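Local coordinates for protein EDTA monooxygenase (EDTA-degrading bacterium BNC1, PDB 5DQP) that acts as a monooxygenase in EDTA degradation, probably with reduced FMN, and interacts physically with a partner flavin reductase, at residues V365-I370 / Q404-F409; V9-S14 / L264-P269; E246-A251 / Q374-D379; R5-S10 / E420-P425. One frame throughout, in Å; residues are numbered along the deposited sequence.

Contact 1. Residues V365-I370 / Q404-F409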
loop_
_atom_site.group_PDB
_atom_site.type_symbol
_atom_site.label_atom_id
_atom_site.label_comp_id
_atom_site.label_asym_id
_atom_site.label_seq_id
_atom_site.Cartn_x
_atom_site.Cartn_y
_atom_site.Cartn_z
ATOM N N VAL A 365 34.011 5.374 -9.314
ATOM C CA VAL A 365 32.668 5.836 -8.986
ATOM C C VAL A 365 32.678 6.647 -7.692
ATOM O O VAL A 365 32.096 7.741 -7.626
ATOM C CB VAL A 365 31.705 4.642 -8.915
ATOM C CG1 VAL A 365 30.334 5.098 -8.339
ATOM C CG2 VAL A 365 31.566 4.024 -10.308
ATOM N N ALA A 366 33.353 6.133 -6.651
ATOM C CA ALA A 366 33.427 6.852 -5.382
ATOM C C ALA A 366 34.066 8.213 -5.573
ATOM O O ALA A 366 33.594 9.210 -5.016
ATOM C CB ALA A 366 34.204 6.039 -4.321
ATOM N N ASP A 367 35.157 8.269 -6.352
ATOM C CA ASP A 367 35.809 9.543 -6.644
ATOM C C ASP A 367 34.859 10.508 -7.328
ATOM O O ASP A 367 34.835 11.691 -6.993
ATOM C CB ASP A 367 37.058 9.336 -7.519
ATOM C CG ASP A 367 38.136 8.527 -6.811
ATOM O OD1 ASP A 367 37.920 8.184 -5.619
ATOM O OD2 ASP A 367 39.180 8.233 -7.447
ATOM N N ARG A 368 34.072 10.028 -8.293
ATOM C CA ARG A 368 33.096 10.915 -8.926
ATOM C C ARG A 368 32.012 11.353 -7.939
ATOM O O ARG A 368 31.662 12.538 -7.876
ATOM C CB ARG A 368 32.477 10.238 -10.150
ATOM C CG ARG A 368 31.630 11.219 -10.973
ATOM C CD ARG A 368 30.849 10.546 -12.068
ATOM N NE ARG A 368 31.685 9.848 -13.042
ATOM C CZ ARG A 368 32.074 10.373 -14.204
ATOM N NH1 ARG A 368 32.821 9.657 -15.047
ATOM N NH2 ARG A 368 31.731 11.619 -14.515
ATOM N N LEU A 369 31.478 10.426 -7.140
ATOM C CA LEU A 369 30.472 10.827 -6.154
ATOM C C LEU A 369 31.018 11.892 -5.211
ATOM O O LEU A 369 30.359 12.902 -4.956
ATOM C CB LEU A 369 29.983 9.621 -5.355
ATOM C CG LEU A 369 29.317 8.554 -6.247
ATOM C CD1 LEU A 369 28.649 7.448 -5.418
ATOM C CD2 LEU A 369 28.319 9.158 -7.200
ATOM N N ILE A 370 32.213 11.662 -4.659
ATOM C CA ILE A 370 32.786 12.596 -3.695
ATOM C C ILE A 370 33.084 13.921 -4.371
ATOM O O ILE A 370 32.952 14.992 -3.762
ATOM C CB ILE A 370 34.063 12.014 -3.066
ATOM C CG1 ILE A 370 33.754 10.768 -2.224
ATOM C CG2 ILE A 370 34.792 13.097 -2.250
ATOM C CD1 ILE A 370 35.014 10.090 -1.610
ATOM N N GLN A 404 32.731 5.117 3.079
ATOM C CA GLN A 404 32.825 5.150 4.536
ATOM C C GLN A 404 34.269 5.402 4.990
ATOM O O GLN A 404 34.497 6.201 5.901
ATOM C CB GLN A 404 32.268 3.858 5.141
ATOM C CG GLN A 404 30.741 3.762 5.107
ATOM C CD GLN A 404 30.261 2.325 5.140
ATOM O OE1 GLN A 404 31.046 1.406 4.913
ATOM N NE2 GLN A 404 28.956 2.119 5.387
ATOM N N SER A 405 35.255 4.762 4.360
ATOM C CA SER A 405 36.656 5.084 4.690
ATOM C C SER A 405 36.950 6.549 4.445
ATOM O O SER A 405 37.665 7.198 5.220
ATOM C CB SER A 405 37.627 4.255 3.850
ATOM O OG SER A 405 37.341 2.880 3.967
ATOM N N ARG A 406 36.448 7.071 3.329
ATOM C CA ARG A 406 36.665 8.465 3.005
ATOM C C ARG A 406 36.065 9.411 4.040
ATOM O O ARG A 406 36.373 10.605 4.005
ATOM C CB ARG A 406 36.095 8.735 1.614
ATOM C CG ARG A 406 36.799 7.913 0.529
ATOM C CD ARG A 406 38.065 8.595 0.089
ATOM N NE ARG A 406 39.098 7.655 -0.315
ATOM C CZ ARG A 406 39.564 7.545 -1.547
ATOM N NH1 ARG A 406 39.085 8.338 -2.518
ATOM N NH2 ARG A 406 40.517 6.647 -1.792
ATOM N N GLY A 407 35.234 8.922 4.957
ATOM C CA GLY A 407 34.654 9.805 5.955
ATOM C C GLY A 407 33.423 10.570 5.514
ATOM O O GLY A 407 33.001 11.493 6.214
ATOM N N VAL A 408 32.811 10.206 4.389
ATOM C CA VAL A 408 31.701 10.973 3.832
ATOM C C VAL A 408 30.378 10.230 3.910
ATOM O O VAL A 408 29.355 10.776 3.463
ATOM C CB VAL A 408 31.983 11.391 2.376
ATOM C CG1 VAL A 408 33.328 12.054 2.296
ATOM C CG2 VAL A 408 31.893 10.172 1.428
ATOM N N PHE A 409 30.363 9.000 4.444
ATOM C CA PHE A 409 29.167 8.171 4.513
ATOM C C PHE A 409 29.146 7.331 5.786
ATOM O O PHE A 409 30.156 6.713 6.129
ATOM C CB PHE A 409 29.055 7.238 3.294
ATOM C CG PHE A 409 27.686 6.707 3.129
ATOM C CD1 PHE A 409 26.657 7.576 2.751
ATOM C CD2 PHE A 409 27.381 5.384 3.454
ATOM C CE1 PHE A 409 25.337 7.136 2.656
ATOM C CE2 PHE A 409 26.042 4.928 3.359
ATOM C CZ PHE A 409 25.036 5.805 2.966
#
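Ile-370, inside helix 362-374, and Val-408, just beyond helix 390-405, mark the closest backbone approach of the two segments, with 7.8 Å between their CA atoms. A Schellman motif carries the chain to Val-408: Gly-407 takes positive phi, its N bonds to Gln-404 O at 3.0 Å, and a CB there would collide with the carbonyl O of Arg-406. Ile-370 does most of the apolar touching. Its CD1 lies across the aliphatic part of Arg-406, 3.5 Å from that residue's CG, and the two side chains run at roughly right angles. Nearer the backbone, Ile-370 CG1 meets Val-408 CG2 at 4.1 Å. Arg-406 bends at chi2 (-83°), which leads its guanidinium over to Asp-367. The resulting salt bridge, NH1 of Arg-406 to OD1 of Asp-367 at 3.3 Å, is weak as a hydrogen bond because the N-H points well aside (124°), although the two flat groups are only 19° apart in tilt. Both charged residues are exposed. Away from this charged pair, Ala-366 and Ile-370 pack on Leu-403 of helix 390-405, Val-408 pairs through its backbone with Met-6, and Val-365 and Leu-369 turn to Ile-271 and Phe-267 of strand 262-271.

Contact 2. Residues V9-S14 / L264-P269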
loop_
_atom_site.group_PDB
_atom_site.type_symbol
_atom_site.label_atom_id
_atom_site.label_comp_id
_atom_site.label_asym_id
_atom_site.label_seq_id
_atom_site.Cartn_x
_atom_site.Cartn_y
_atom_site.Cartn_z
ATOM N N VAL A 9 20.340 6.878 -1.923
ATOM C CA VAL A 9 19.048 6.220 -2.085
ATOM C C VAL A 9 19.160 5.227 -3.231
ATOM O O VAL A 9 19.803 5.520 -4.244
ATOM C CB VAL A 9 17.934 7.254 -2.367
ATOM C CG1 VAL A 9 16.588 6.527 -2.674
ATOM C CG2 VAL A 9 17.810 8.238 -1.206
ATOM N N SER A 10 18.528 4.060 -3.092
ATOM C CA SER A 10 18.656 2.995 -4.087
ATOM C C SER A 10 17.306 2.691 -4.726
ATOM O O SER A 10 16.363 2.309 -4.026
ATOM C CB SER A 10 19.217 1.711 -3.466
ATOM O OG SER A 10 18.433 1.278 -2.344
ATOM N N TRP A 11 17.216 2.868 -6.044
ATOM C CA TRP A 11 16.050 2.373 -6.762
ATOM C C TRP A 11 15.874 0.899 -6.455
ATOM O O TRP A 11 16.845 0.140 -6.375
ATOM C CB TRP A 11 16.191 2.522 -8.272
ATOM C CG TRP A 11 16.160 3.868 -8.836
ATOM C CD1 TRP A 11 17.063 4.870 -8.630
ATOM C CD2 TRP A 11 15.220 4.360 -9.801
ATOM N NE1 TRP A 11 16.727 5.970 -9.384
ATOM C CE2 TRP A 11 15.600 5.684 -10.112
ATOM C CE3 TRP A 11 14.089 3.813 -10.426
ATOM C CZ2 TRP A 11 14.883 6.476 -11.018
ATOM C CZ3 TRP A 11 13.381 4.597 -11.326
ATOM C CH2 TRP A 11 13.778 5.915 -11.612
ATOM N N LEU A 12 14.630 0.481 -6.333
ATOM C CA LEU A 12 14.352 -0.915 -6.025
ATOM C C LEU A 12 13.367 -1.598 -6.967
ATOM O O LEU A 12 13.057 -2.776 -6.756
ATOM C CB LEU A 12 13.847 -1.050 -4.576
ATOM C CG LEU A 12 14.630 -2.129 -3.806
ATOM C CD1 LEU A 12 16.136 -1.806 -3.703
ATOM C CD2 LEU A 12 14.041 -2.363 -2.425
ATOM N N ASN A 13 12.911 -0.931 -8.017
ATOM C CA ASN A 13 11.864 -1.501 -8.868
ATOM C C ASN A 13 12.291 -2.780 -9.582
ATOM O O ASN A 13 13.361 -2.851 -10.201
ATOM C CB ASN A 13 11.436 -0.482 -9.919
ATOM C CG ASN A 13 10.729 0.697 -9.316
ATOM O OD1 ASN A 13 11.352 1.555 -8.741
ATOM N ND2 ASN A 13 9.423 0.740 -9.453
ATOM N N SER A 14 11.411 -3.774 -9.541
ATOM C CA SER A 14 11.397 -4.885 -10.512
ATOM C C SER A 14 12.768 -5.556 -10.547
ATOM O O SER A 14 13.302 -5.914 -9.485
ATOM C CB SER A 14 10.902 -4.341 -11.852
ATOM O OG SER A 14 10.850 -5.382 -12.815
ATOM N N LEU A 264 19.434 15.195 -5.003
ATOM C CA LEU A 264 20.083 13.910 -5.280
ATOM C C LEU A 264 20.008 13.618 -6.775
ATOM O O LEU A 264 18.949 13.191 -7.264
ATOM C CB LEU A 264 19.439 12.769 -4.500
ATOM C CG LEU A 264 19.034 12.992 -3.051
ATOM C CD1 LEU A 264 18.625 11.666 -2.435
ATOM C CD2 LEU A 264 20.157 13.628 -2.253
ATOM N N PRO A 265 21.097 13.842 -7.523
ATOM C CA PRO A 265 21.150 13.377 -8.914
ATOM C C PRO A 265 21.077 11.860 -8.978
ATOM O O PRO A 265 21.581 11.158 -8.104
ATOM C CB PRO A 265 22.509 13.896 -9.412
ATOM C CG PRO A 265 22.886 15.000 -8.476
ATOM C CD PRO A 265 22.363 14.491 -7.134
ATOM N N SER A 266 20.427 11.365 -10.023
ATOM C CA SER A 266 20.148 9.954 -10.202
ATOM C C SER A 266 21.030 9.444 -11.325
ATOM O O SER A 266 21.208 10.129 -12.334
ATOM C CB SER A 266 18.658 9.727 -10.529
ATOM O OG SER A 266 18.343 8.343 -10.621
ATOM N N PHE A 267 21.584 8.247 -11.159
ATOM C CA PHE A 267 22.411 7.710 -12.231
ATOM C C PHE A 267 22.485 6.192 -12.128
ATOM O O PHE A 267 22.180 5.595 -11.086
ATOM C CB PHE A 267 23.815 8.326 -12.206
ATOM C CG PHE A 267 24.687 7.785 -11.116
ATOM C CD1 PHE A 267 24.490 8.165 -9.817
ATOM C CD2 PHE A 267 25.689 6.876 -11.394
ATOM C CE1 PHE A 267 25.276 7.654 -8.811
ATOM C CE2 PHE A 267 26.485 6.378 -10.379
ATOM C CZ PHE A 267 26.275 6.763 -9.095
ATOM N N VAL A 268 22.908 5.583 -13.234
ATOM C CA VAL A 268 23.042 4.135 -13.358
ATOM C C VAL A 268 24.525 3.788 -13.246
ATOM O O VAL A 268 25.299 4.164 -14.133
ATOM C CB VAL A 268 22.478 3.641 -14.693
ATOM C CG1 VAL A 268 22.603 2.105 -14.788
ATOM C CG2 VAL A 268 21.031 4.125 -14.888
ATOM N N PRO A 269 24.957 3.095 -12.212
ATOM C CA PRO A 269 26.364 2.670 -12.177
ATOM C C PRO A 269 26.589 1.352 -12.913
ATOM O O PRO A 269 25.835 0.395 -12.719
ATOM C CB PRO A 269 26.636 2.519 -10.676
ATOM C CG PRO A 269 25.321 2.099 -10.127
ATOM C CD PRO A 269 24.251 2.756 -10.963
#
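Trp-11 and Ser-266 meet through the indole N-H, which gives the only hydrogen bond between the two segments: Trp-11 NE1 donates to Ser-266 OG at 3.1 Å. The N-H...O angle of 147° shows a moderately bent bond, and the oxygen stands 19° out of the indole plane, so the serine sits at the pyrrole edge of the ring and slightly off it. The ring's CE2 is the next atom in line, 3.9 Å from the same OG. Ser-266 reaches this place with OG anti to its backbone N (chi1 -176°). Trp-11 has two modelled conformers, so the bond is certain for only one of them.

Two residues earlier on each strand, Val-9 and Leu-264 form an apolar pair. Only one methyl from each takes part, Val-9 CG2 against Leu-264 CD1 at 3.7 Å, and the side chains cross at about a right angle. The backbones stay well apart, at best 8.4 Å between the CA atoms of Val-9 and Leu-264, because strand 380-383 runs between them; Trp-11, Leu-264 and Ser-266 all touch its Val-382. Phe-54 meets the Trp-11 ring edge-to-face.

Side chains converging across an intervening parallel strand, while Ser-10 and Leu-12 turn out to helix 35-47, are what the interior of a TIM barrel looks like, here in the bacterial luciferase-like family. Trp-11 lies about 7 Å, between side chains, from Thr-94, a predicted FMN ligand, and about 4 Å from a bound polyether, probably from the crystallisation liquor, consistent with a place beside the flavin pocket.

Contact 3. Residues E246-A251 / Q374-D379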
loop_
_atom_site.group_PDB
_atom_site.type_symbol
_atom_site.label_atom_id
_atom_site.label_comp_id
_atom_site.label_asym_id
_atom_site.label_seq_id
_atom_site.Cartn_x
_atom_site.Cartn_y
_atom_site.Cartn_z
ATOM N N GLU A 246 20.019 27.036 -7.045
ATOM C CA GLU A 246 18.670 27.519 -7.355
ATOM C C GLU A 246 17.587 26.802 -6.559
ATOM O O GLU A 246 16.561 27.413 -6.244
ATOM C CB GLU A 246 18.362 27.362 -8.850
ATOM C CG GLU A 246 19.207 28.250 -9.759
ATOM C CD GLU A 246 18.867 28.081 -11.233
ATOM O OE1 GLU A 246 19.672 28.530 -12.080
ATOM O OE2 GLU A 246 17.799 27.501 -11.543
ATOM N N ALA A 247 17.771 25.515 -6.249
ATOM C CA ALA A 247 16.806 24.824 -5.392
ATOM C C ALA A 247 16.817 25.423 -3.996
ATOM O O ALA A 247 15.762 25.723 -3.422
ATOM C CB ALA A 247 17.108 23.323 -5.331
ATOM N N ARG A 248 18.011 25.602 -3.433
ATOM C CA ARG A 248 18.105 26.160 -2.090
ATOM C C ARG A 248 17.545 27.569 -2.045
ATOM O O ARG A 248 16.880 27.946 -1.076
ATOM C CB ARG A 248 19.554 26.175 -1.621
ATOM C CG ARG A 248 20.105 24.806 -1.435
ATOM C CD ARG A 248 21.541 24.885 -1.006
ATOM N NE ARG A 248 22.111 23.561 -0.808
ATOM C CZ ARG A 248 23.381 23.349 -0.478
ATOM N NH1 ARG A 248 24.190 24.384 -0.295
ATOM N NH2 ARG A 248 23.844 22.111 -0.338
ATOM N N ALA A 249 17.818 28.368 -3.081
ATOM C CA ALA A 249 17.334 29.744 -3.095
ATOM C C ALA A 249 15.823 29.789 -3.250
ATOM O O ALA A 249 15.156 30.621 -2.625
ATOM C CB ALA A 249 18.018 30.538 -4.209
ATOM N N ALA A 250 15.260 28.902 -4.075
ATOM C CA ALA A 250 13.814 28.900 -4.266
ATOM C C ALA A 250 13.095 28.491 -2.981
ATOM O O ALA A 250 12.040 29.043 -2.639
ATOM C CB ALA A 250 13.447 27.978 -5.431
ATOM N N ALA A 251 13.665 27.542 -2.245
ATOM C CA ALA A 251 13.057 27.111 -0.998
ATOM C C ALA A 251 13.098 28.232 0.032
ATOM O O ALA A 251 12.083 28.555 0.663
ATOM C CB ALA A 251 13.777 25.864 -0.475
ATOM N N GLN A 374 31.186 17.166 -2.673
ATOM C CA GLN A 374 31.941 18.188 -1.956
ATOM C C GLN A 374 31.889 19.545 -2.645
ATOM O O GLN A 374 31.963 20.581 -1.980
ATOM C CB GLN A 374 33.397 17.755 -1.797
ATOM C CG GLN A 374 34.057 18.389 -0.604
ATOM C CD GLN A 374 35.401 17.792 -0.358
ATOM O OE1 GLN A 374 36.292 17.902 -1.197
ATOM N NE2 GLN A 374 35.565 17.135 0.788
ATOM N N ASP A 375 31.797 19.561 -3.959
ATOM C CA ASP A 375 31.630 20.797 -4.692
ATOM C C ASP A 375 30.170 21.241 -4.730
ATOM O O ASP A 375 29.825 22.158 -5.483
ATOM C CB ASP A 375 32.203 20.631 -6.106
ATOM C CG ASP A 375 33.734 20.529 -6.106
ATOM O OD1 ASP A 375 34.354 20.934 -5.094
ATOM O OD2 ASP A 375 34.325 20.056 -7.100
ATOM N N GLU A 376 29.307 20.566 -3.971
ATOM C CA GLU A 376 27.921 20.974 -3.810
ATOM C C GLU A 376 27.151 20.926 -5.119
ATOM O O GLU A 376 26.253 21.745 -5.353
ATOM C CB GLU A 376 27.841 22.371 -3.205
ATOM C CG GLU A 376 28.797 22.568 -2.034
ATOM C CD GLU A 376 28.118 22.511 -0.673
ATOM O OE1 GLU A 376 28.802 22.146 0.311
ATOM O OE2 GLU A 376 26.911 22.837 -0.579
ATOM N N ALA A 377 27.518 20.005 -6.004
ATOM C CA ALA A 377 26.655 19.676 -7.126
ATOM C C ALA A 377 25.625 18.625 -6.751
ATOM O O ALA A 377 24.821 18.228 -7.603
ATOM C CB ALA A 377 27.481 19.193 -8.317
ATOM N N ALA A 378 25.623 18.192 -5.493
ATOM C CA ALA A 378 24.771 17.112 -5.005
ATOM C C ALA A 378 24.841 17.089 -3.486
ATOM O O ALA A 378 25.893 17.363 -2.908
ATOM C CB ALA A 378 25.245 15.766 -5.564
ATOM N N ASP A 379 23.720 16.756 -2.843
ATOM C CA ASP A 379 23.766 16.379 -1.434
ATOM C C ASP A 379 23.880 14.866 -1.232
ATOM O O ASP A 379 24.018 14.412 -0.089
ATOM C CB ASP A 379 22.529 16.919 -0.702
ATOM C CG ASP A 379 22.381 18.435 -0.865
ATOM O OD1 ASP A 379 23.190 19.171 -0.254
ATOM O OD2 ASP A 379 21.490 18.892 -1.626
HETATM O O HOH W 1 20.549 21.159 -0.922
#
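Arg-248, on helix 237-253, joins Glu-376 and Asp-379 in a salt-bridge network that spans to the loop between helix 362-374 and strand 380-383. Glu-376, with positive phi, is the C-prime residue of the Schellman motif ending helix 362-374. The backbones are far apart, 11.2 Å between the CA atoms of Arg-248 and Glu-376. The extended arginine, with chi2 near 180° and the rest of its chain equally straight, covers most of the gap, and the side chains of Glu-376 and Asp-379 reach out to meet it.

The tight part is the guanidinium's outer edge. NH1 and NH2 of Arg-248 both grip the single oxygen OE2 of Glu-376, NH1 at 3.1 Å and NH2 at 3.2 Å, meeting it nearly along the C-O bond; the carboxylate is turned 83° against the guanidinium. Asp-379 is held differently: its plane lies 25° from that of the guanidinium, and OD1 accepts from Arg-248 NH2 at 3.0 Å through its syn lone pair. With an alanine here instead of Arg-248, Glu-376 OE2 and Asp-379 OD1 would lose their shared guanidinium and are likely to be left as neighbouring negative charges with little to balance them.

The looser side is partly exposed, where Glu-376 OE1 makes a long, weak ion pair with Arg-4. Towards the sheet, the buried Asp-379 is fixed more firmly, since its OD2 also accepts from Val-263 N. A water completes the ring, accepting from Arg-248 NE at 2.9 Å and donating to Asp-379 OD2 at 2.6 Å.

Contact 4. Residues R5-S10 / E420-P425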
loop_
_atom_site.group_PDB
_atom_site.type_symbol
_atom_site.label_atom_id
_atom_site.label_comp_id
_atom_site.label_asym_id
_atom_site.label_seq_id
_atom_site.Cartn_x
_atom_site.Cartn_y
_atom_site.Cartn_z
ATOM N N ARG A 5 27.284 15.180 5.499
ATOM C CA ARG A 5 27.679 13.908 4.916
ATOM C C ARG A 5 26.802 13.619 3.696
ATOM O O ARG A 5 25.777 14.264 3.475
ATOM C CB ARG A 5 27.625 12.789 5.976
ATOM C CG ARG A 5 26.265 12.557 6.658
ATOM C CD ARG A 5 25.371 11.626 5.820
ATOM N NE ARG A 5 24.261 11.063 6.588
ATOM C CZ ARG A 5 23.460 10.082 6.167
ATOM N NH1 ARG A 5 22.477 9.664 6.956
ATOM N NH2 ARG A 5 23.629 9.518 4.962
ATOM N N MET A 6 27.229 12.646 2.898
ATOM C CA MET A 6 26.551 12.264 1.662
ATOM C C MET A 6 25.360 11.347 1.948
ATOM O O MET A 6 25.464 10.429 2.767
ATOM C CB MET A 6 27.551 11.538 0.748
ATOM C CG MET A 6 27.011 11.072 -0.598
ATOM S SD MET A 6 28.252 10.102 -1.478
ATOM C CE MET A 6 29.617 11.276 -1.560
ATOM N N TYR A 7 24.245 11.577 1.254
ATOM C CA TYR A 7 23.074 10.701 1.356
ATOM C C TYR A 7 22.974 9.811 0.119
ATOM O O TYR A 7 23.343 10.217 -0.982
ATOM C CB TYR A 7 21.776 11.509 1.522
ATOM C CG TYR A 7 21.808 12.413 2.733
ATOM C CD1 TYR A 7 21.487 11.932 3.990
ATOM C CD2 TYR A 7 22.206 13.746 2.619
ATOM C CE1 TYR A 7 21.555 12.758 5.109
ATOM C CE2 TYR A 7 22.279 14.569 3.720
ATOM C CZ TYR A 7 21.956 14.066 4.963
ATOM O OH TYR A 7 22.016 14.886 6.055
ATOM N N LEU A 8 22.476 8.588 0.307
ATOM C CA LEU A 8 22.340 7.623 -0.779
ATOM C C LEU A 8 20.968 6.964 -0.757
ATOM O O LEU A 8 20.503 6.515 0.296
ATOM C CB LEU A 8 23.424 6.541 -0.692
ATOM C CG LEU A 8 24.865 6.969 -0.941
ATOM C CD1 LEU A 8 25.757 5.778 -0.704
ATOM C CD2 LEU A 8 25.062 7.521 -2.385
ATOM N N VAL A 9 20.340 6.878 -1.923
ATOM C CA VAL A 9 19.048 6.220 -2.085
ATOM C C VAL A 9 19.160 5.227 -3.231
ATOM O O VAL A 9 19.803 5.520 -4.244
ATOM C CB VAL A 9 17.934 7.254 -2.367
ATOM C CG1 VAL A 9 16.588 6.527 -2.674
ATOM C CG2 VAL A 9 17.810 8.238 -1.206
ATOM N N SER A 10 18.528 4.060 -3.092
ATOM C CA SER A 10 18.656 2.995 -4.087
ATOM C C SER A 10 17.306 2.691 -4.726
ATOM O O SER A 10 16.363 2.309 -4.026
ATOM C CB SER A 10 19.217 1.711 -3.466
ATOM O OG SER A 10 18.433 1.278 -2.344
ATOM N N GLU A 420 14.442 12.382 10.445
ATOM C CA GLU A 420 15.597 12.715 11.284
ATOM C C GLU A 420 16.911 12.247 10.665
ATOM O O GLU A 420 17.929 12.941 10.761
ATOM C CB GLU A 420 15.411 12.119 12.686
ATOM C CG GLU A 420 14.212 12.737 13.420
ATOM C CD GLU A 420 13.818 12.015 14.712
ATOM O OE1 GLU A 420 13.803 10.764 14.723
ATOM O OE2 GLU A 420 13.502 12.707 15.714
ATOM N N ARG A 421 16.920 11.075 10.027
ATOM C CA ARG A 421 18.116 10.630 9.306
ATOM C C ARG A 421 18.582 11.671 8.282
ATOM O O ARG A 421 19.784 11.946 8.144
ATOM C CB ARG A 421 17.825 9.286 8.624
ATOM C CG ARG A 421 19.009 8.713 7.820
ATOM C CD ARG A 421 18.759 7.269 7.451
ATOM N NE ARG A 421 18.334 6.475 8.603
ATOM C CZ ARG A 421 17.528 5.424 8.513
ATOM N NH1 ARG A 421 17.077 5.053 7.318
ATOM N NH2 ARG A 421 17.185 4.736 9.601
ATOM N N LEU A 422 17.636 12.276 7.568
ATOM C CA LEU A 422 17.942 13.254 6.528
ATOM C C LEU A 422 18.246 14.650 7.065
ATOM O O LEU A 422 18.596 15.527 6.273
ATOM C CB LEU A 422 16.770 13.332 5.545
ATOM C CG LEU A 422 16.577 12.008 4.814
ATOM C CD1 LEU A 422 15.447 12.128 3.815
ATOM C CD2 LEU A 422 17.875 11.667 4.110
ATOM N N GLY A 423 18.110 14.886 8.372
ATOM C CA GLY A 423 18.446 16.186 8.913
ATOM C C GLY A 423 17.438 17.262 8.594
ATOM O O GLY A 423 17.790 18.436 8.590
ATOM N N LEU A 424 16.182 16.892 8.334
ATOM C CA LEU A 424 15.142 17.810 7.887
ATOM C C LEU A 424 14.382 18.422 9.061
ATOM O O LEU A 424 14.345 17.857 10.157
ATOM C CB LEU A 424 14.173 17.075 6.966
ATOM C CG LEU A 424 14.723 16.651 5.594
ATOM C CD1 LEU A 424 13.738 15.685 4.944
ATOM C CD2 LEU A 424 15.012 17.871 4.659
ATOM N N PRO A 425 13.768 19.592 8.854
ATOM C CA PRO A 425 12.930 20.197 9.902
ATOM C C PRO A 425 11.848 19.242 10.376
ATOM O O PRO A 425 11.219 18.548 9.574
ATOM C CB PRO A 425 12.299 21.410 9.205
ATOM C CG PRO A 425 13.019 21.565 7.907
ATOM C CD PRO A 425 13.564 20.234 7.548
HETATM O O HOH W 2 21.454 13.893 8.279
#
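Tyr-7, at the start of strand 7-11, faces Leu-422, in the turn after helix 418-421, with 7.7 Å between their CA atoms; Gly-423 closes that helix with a Schellman motif, and a CB on it would point at the tyrosine hydroxyl. The Tyr-7 ring supplies the main surface. Its CD1 meets Leu-422 CD2 at 3.6 Å, the side chains crossing at a slant, while Arg-421 O lies at the ring's edge, near its plane. A water in that plane links the backbone to the phenol, 2.5 Å from Tyr-7 OH and donating to Arg-421 O at 2.6 Å. A leucine in place of Tyr-7 has no hydroxyl, and the water on Arg-421 O would probably lose its second partner and Leu-422 CD2 part of its ring contact.

Arg-5 folds back at chi2 (85°), laying the centre of its guanidinium over Tyr-7 CE1. NH2 of Arg-5 donates to Met-6 O at 3.0 Å in a nearly straight bond (164°), and NH1 comes edge-on to Arg-421 CG at 3.7 Å.

Two arginines therefore lie close, Arg-5 NH1 and Arg-421 NE being 5.5 Å apart. Arg-5 is probably balanced by the Asp-51 carboxylate, whose OD1 forms a salt bridge with its NH1, while Arg-421 NH1 and NH2 bond to backbone carbonyls, those of Asp-51, Asp-88 and Glu-415. Between the two segments, then, the direct link is mainly ring packing and one shared water.

How the contacts relate
From the N terminus, the first strand opens two contacts: 5-10 waits for 420-425, so contact 4 spans nearly the whole chain, while 9-14 closes contact 2 with 264-269 over the intervening strand 380-383. Contact 3 opens at 246-251, before contact 2 closes, and ends at 374-379, so the two cross. Contact 1 starts at 365-370, after contact 2 has closed, and crosses contact 3 before ending at 404-409. Contacts 1 and 3 both fall within the span of contact 4. Probable backbone hydrogen bonds join each to it: Val-408 O to Met-6 N (2.9 Å) for contact 1, Asp-379 O to Tyr-7 N (3.1 Å) for contact 3. Together they tie outer helices, barrel strands and C-terminal segment.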